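Local coordinates for phosphatidylinositol 4,5-bisphosphate-binding protein SLM1 (Saccharomyces cerevisiae, PDB 4A6K) that binds phosphatidylinositol 4,5-bisphosphate through its PH domain, the part present here, and acts as an effector of TORC2 and calcineurin signalling, at residues A[9-14]-A[22-27]. Residues are numbered along the deposited sequence; the frame is centred on the assembly and turned at random.
Sequences SGFLER and YSKGYY. With I4D (D-myo-inositol-4-phosphate), chain G.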
loop_
_atom_site.group_PDB
_atom_site.type_symbol
_atom_site.label_atom_id
_atom_site.label_comp_id
_atom_site.label_asym_id
_atom_site.label_seq_id
_atom_site.Cartn_x
_atom_site.Cartn_y
_atom_site.Cartn_z
ATOM N N SER A 9 0.299 -7.316 -11.047
ATOM C CA SER A 9 1.297 -8.305 -11.335
ATOM C C SER A 9 1.135 -8.810 -12.786
ATOM O O SER A 9 0.038 -8.731 -13.383
ATOM C CB SER A 9 1.246 -9.479 -10.322
ATOM O OG SER A 9 -0.014 -10.137 -10.342
ATOM N N GLY A 10 2.239 -9.245 -13.356
ATOM C CA GLY A 10 2.217 -9.841 -14.683
ATOM C C GLY A 10 3.594 -9.847 -15.288
ATOM O O GLY A 10 4.569 -9.303 -14.714
ATOM N N PHE A 11 3.704 -10.500 -16.427
ATOM C CA PHE A 11 4.955 -10.548 -17.146
ATOM C C PHE A 11 5.277 -9.240 -17.850
ATOM O O PHE A 11 4.337 -8.595 -18.415
ATOM C CB PHE A 11 4.851 -11.681 -18.167
ATOM C CG PHE A 11 4.892 -13.044 -17.515
ATOM C CD1 PHE A 11 6.103 -13.589 -17.214
ATOM C CD2 PHE A 11 3.708 -13.696 -17.091
ATOM C CE1 PHE A 11 6.169 -14.855 -16.560
ATOM C CE2 PHE A 11 3.781 -14.919 -16.459
ATOM C CZ PHE A 11 5.042 -15.494 -16.226
ATOM N N LEU A 12 6.554 -8.831 -17.743
ATOM C CA LEU A 12 7.108 -7.740 -18.568
ATOM C C LEU A 12 8.429 -8.137 -19.106
ATOM O O LEU A 12 9.112 -8.970 -18.494
ATOM C CB LEU A 12 7.256 -6.440 -17.766
ATOM C CG LEU A 12 6.019 -5.817 -17.145
ATOM C CD1 LEU A 12 6.520 -4.717 -16.194
ATOM C CD2 LEU A 12 5.249 -5.175 -18.368
ATOM N N GLU A 13 8.791 -7.569 -20.267
ATOM C CA GLU A 13 10.108 -7.713 -20.847
ATOM C C GLU A 13 10.888 -6.423 -20.572
ATOM O O GLU A 13 10.336 -5.343 -20.709
ATOM C CB GLU A 13 9.990 -7.917 -22.344
ATOM C CG GLU A 13 9.420 -9.254 -22.620
ATOM C CD GLU A 13 9.220 -9.445 -24.079
ATOM O OE1 GLU A 13 8.204 -8.924 -24.619
ATOM O OE2 GLU A 13 10.112 -10.042 -24.662
ATOM N N ARG A 14 12.117 -6.541 -20.100
ATOM C CA ARG A 14 12.944 -5.380 -19.793
ATOM C C ARG A 14 14.087 -5.430 -20.802
ATOM O O ARG A 14 14.795 -6.453 -20.940
ATOM C CB ARG A 14 13.492 -5.432 -18.334
ATOM C CG ARG A 14 14.227 -4.198 -17.947
ATOM C CD ARG A 14 14.933 -4.329 -16.593
ATOM N NE ARG A 14 16.239 -5.035 -16.629
ATOM C CZ ARG A 14 17.360 -4.653 -17.273
ATOM N NH1 ARG A 14 17.429 -3.568 -18.036
ATOM N NH2 ARG A 14 18.455 -5.384 -17.142
ATOM N N TYR A 22 15.639 -8.390 -24.815
ATOM C CA TYR A 22 14.703 -8.260 -23.724
ATOM C C TYR A 22 14.805 -9.508 -22.891
ATOM O O TYR A 22 15.003 -10.621 -23.436
ATOM C CB TYR A 22 13.313 -8.187 -24.306
ATOM C CG TYR A 22 12.964 -6.809 -24.760
ATOM C CD1 TYR A 22 12.510 -5.850 -23.854
ATOM C CD2 TYR A 22 13.037 -6.462 -26.118
ATOM C CE1 TYR A 22 12.136 -4.557 -24.292
ATOM C CE2 TYR A 22 12.727 -5.185 -26.546
ATOM C CZ TYR A 22 12.274 -4.247 -25.660
ATOM O OH TYR A 22 11.952 -2.988 -26.166
ATOM N N SER A 23 14.715 -9.314 -21.596
ATOM C CA SER A 23 14.561 -10.411 -20.622
ATOM C C SER A 23 13.181 -10.333 -20.059
ATOM O O SER A 23 12.778 -9.267 -19.584
ATOM C CB SER A 23 15.565 -10.201 -19.495
ATOM O OG SER A 23 16.826 -10.278 -20.152
ATOM N N LYS A 24 12.459 -11.429 -20.083
ATOM C CA LYS A 24 11.147 -11.417 -19.489
ATOM C C LYS A 24 11.174 -11.930 -18.047
ATOM O O LYS A 24 11.941 -12.860 -17.745
ATOM C CB LYS A 24 10.237 -12.304 -20.341
ATOM C CG LYS A 24 8.724 -12.173 -20.075
ATOM C CD LYS A 24 7.952 -12.863 -21.210
ATOM C CE LYS A 24 8.036 -14.403 -21.003
ATOM N NZ LYS A 24 7.587 -15.139 -22.225
ATOM N N GLY A 25 10.356 -11.328 -17.184
ATOM C CA GLY A 25 10.325 -11.687 -15.797
ATOM C C GLY A 25 8.907 -11.487 -15.327
ATOM O O GLY A 25 8.044 -10.956 -16.063
ATOM N N TYR A 26 8.628 -11.987 -14.143
ATOM C CA TYR A 26 7.283 -11.855 -13.577
ATOM C C TYR A 26 7.333 -10.706 -12.525
ATOM O O TYR A 26 8.040 -10.765 -11.555
ATOM C CB TYR A 26 6.796 -13.135 -12.927
ATOM C CG TYR A 26 5.345 -13.008 -12.482
ATOM C CD1 TYR A 26 4.276 -13.108 -13.426
ATOM C CD2 TYR A 26 5.027 -12.774 -11.147
ATOM C CE1 TYR A 26 2.967 -12.995 -13.042
ATOM C CE2 TYR A 26 3.723 -12.685 -10.760
ATOM C CZ TYR A 26 2.696 -12.774 -11.709
ATOM O OH TYR A 26 1.371 -12.646 -11.363
ATOM N N TYR A 27 6.615 -9.623 -12.776
ATOM C CA TYR A 27 6.776 -8.403 -11.917
ATOM C C TYR A 27 5.589 -8.241 -11.011
ATOM O O TYR A 27 4.408 -8.586 -11.333
ATOM C CB TYR A 27 6.908 -7.143 -12.823
ATOM C CG TYR A 27 8.228 -7.070 -13.480
ATOM C CD1 TYR A 27 8.510 -7.821 -14.636
ATOM C CD2 TYR A 27 9.219 -6.284 -12.948
ATOM C CE1 TYR A 27 9.821 -7.807 -15.187
ATOM C CE2 TYR A 27 10.527 -6.217 -13.531
ATOM C CZ TYR A 27 10.806 -7.000 -14.625
ATOM O OH TYR A 27 12.079 -6.838 -15.163
HETATM O O5 I4D G . 10.642 -2.249 -31.599
HETATM C C5 I4D G . 11.131 -2.921 -30.428
HETATM C C6 I4D G . 12.650 -2.698 -30.409
HETATM O O6 I4D G . 12.902 -1.325 -30.132
HETATM C C4 I4D G . 10.727 -4.383 -30.604
HETATM O O4 I4D G . 9.282 -4.539 -30.623
HETATM P P4 I4D G . 8.457 -5.502 -31.704
HETATM O O43 I4D G . 7.430 -6.227 -30.819
HETATM O O42 I4D G . 7.916 -4.451 -32.681
HETATM O O41 I4D G . 9.429 -6.526 -32.315
HETATM C C3 I4D G . 11.438 -5.307 -29.622
HETATM O O3 I4D G . 11.477 -6.651 -30.161
HETATM C C2 I4D G . 12.924 -4.997 -29.398
HETATM O O2 I4D G . 13.672 -5.778 -30.346
HETATM C C1 I4D G . 13.326 -3.508 -29.335
HETATM O O1 I4D G . 14.748 -3.404 -29.372
HETATM O O HOH W 1 -0.528 -12.154 -13.342
HETATM O O HOH W 2 17.213 -7.113 -19.228
#
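The carbonyl O of R14 is gripped by S23 N at 2.9 Å and by a water that donates to it and bonds weakly to S23 OG. R14 N returns a bond to S23 O, and the G10–Y27 and L12–G25 pairs are doubly bonded in the same way. The strands are antiparallel. F11 and Y26 form a non-hydrogen-bonded pair and stack edge-to-face. The edge of Y26 points at the face of F11, with Y26 CD1 over it, ring centroids 5.0 Å apart and planes at 71°. Y26 CG lies anti to the backbone N (chi1 -174°), which lays the ring across G10, with Y26 CE1 3.6 Å from G10 CA. On the same sheet face, E13 CG lies against the K24 aliphatic chain. E13 CB meets Y22 CD1 at 3.6 Å. On the other face, Y27 CD1 packs on L12 CB at 3.6 Å. The CE1 edge of Y27 lies beside G25 CA and near L12 O. Y27 OH reaches R14 CB at 3.7 Å. This is the first hairpin of the PH-domain fold. Strand 95-99 flanks 9-14, and strand 33-37 flanks 22-27. L12 and Y27 both pack on W109 of helix 103-116.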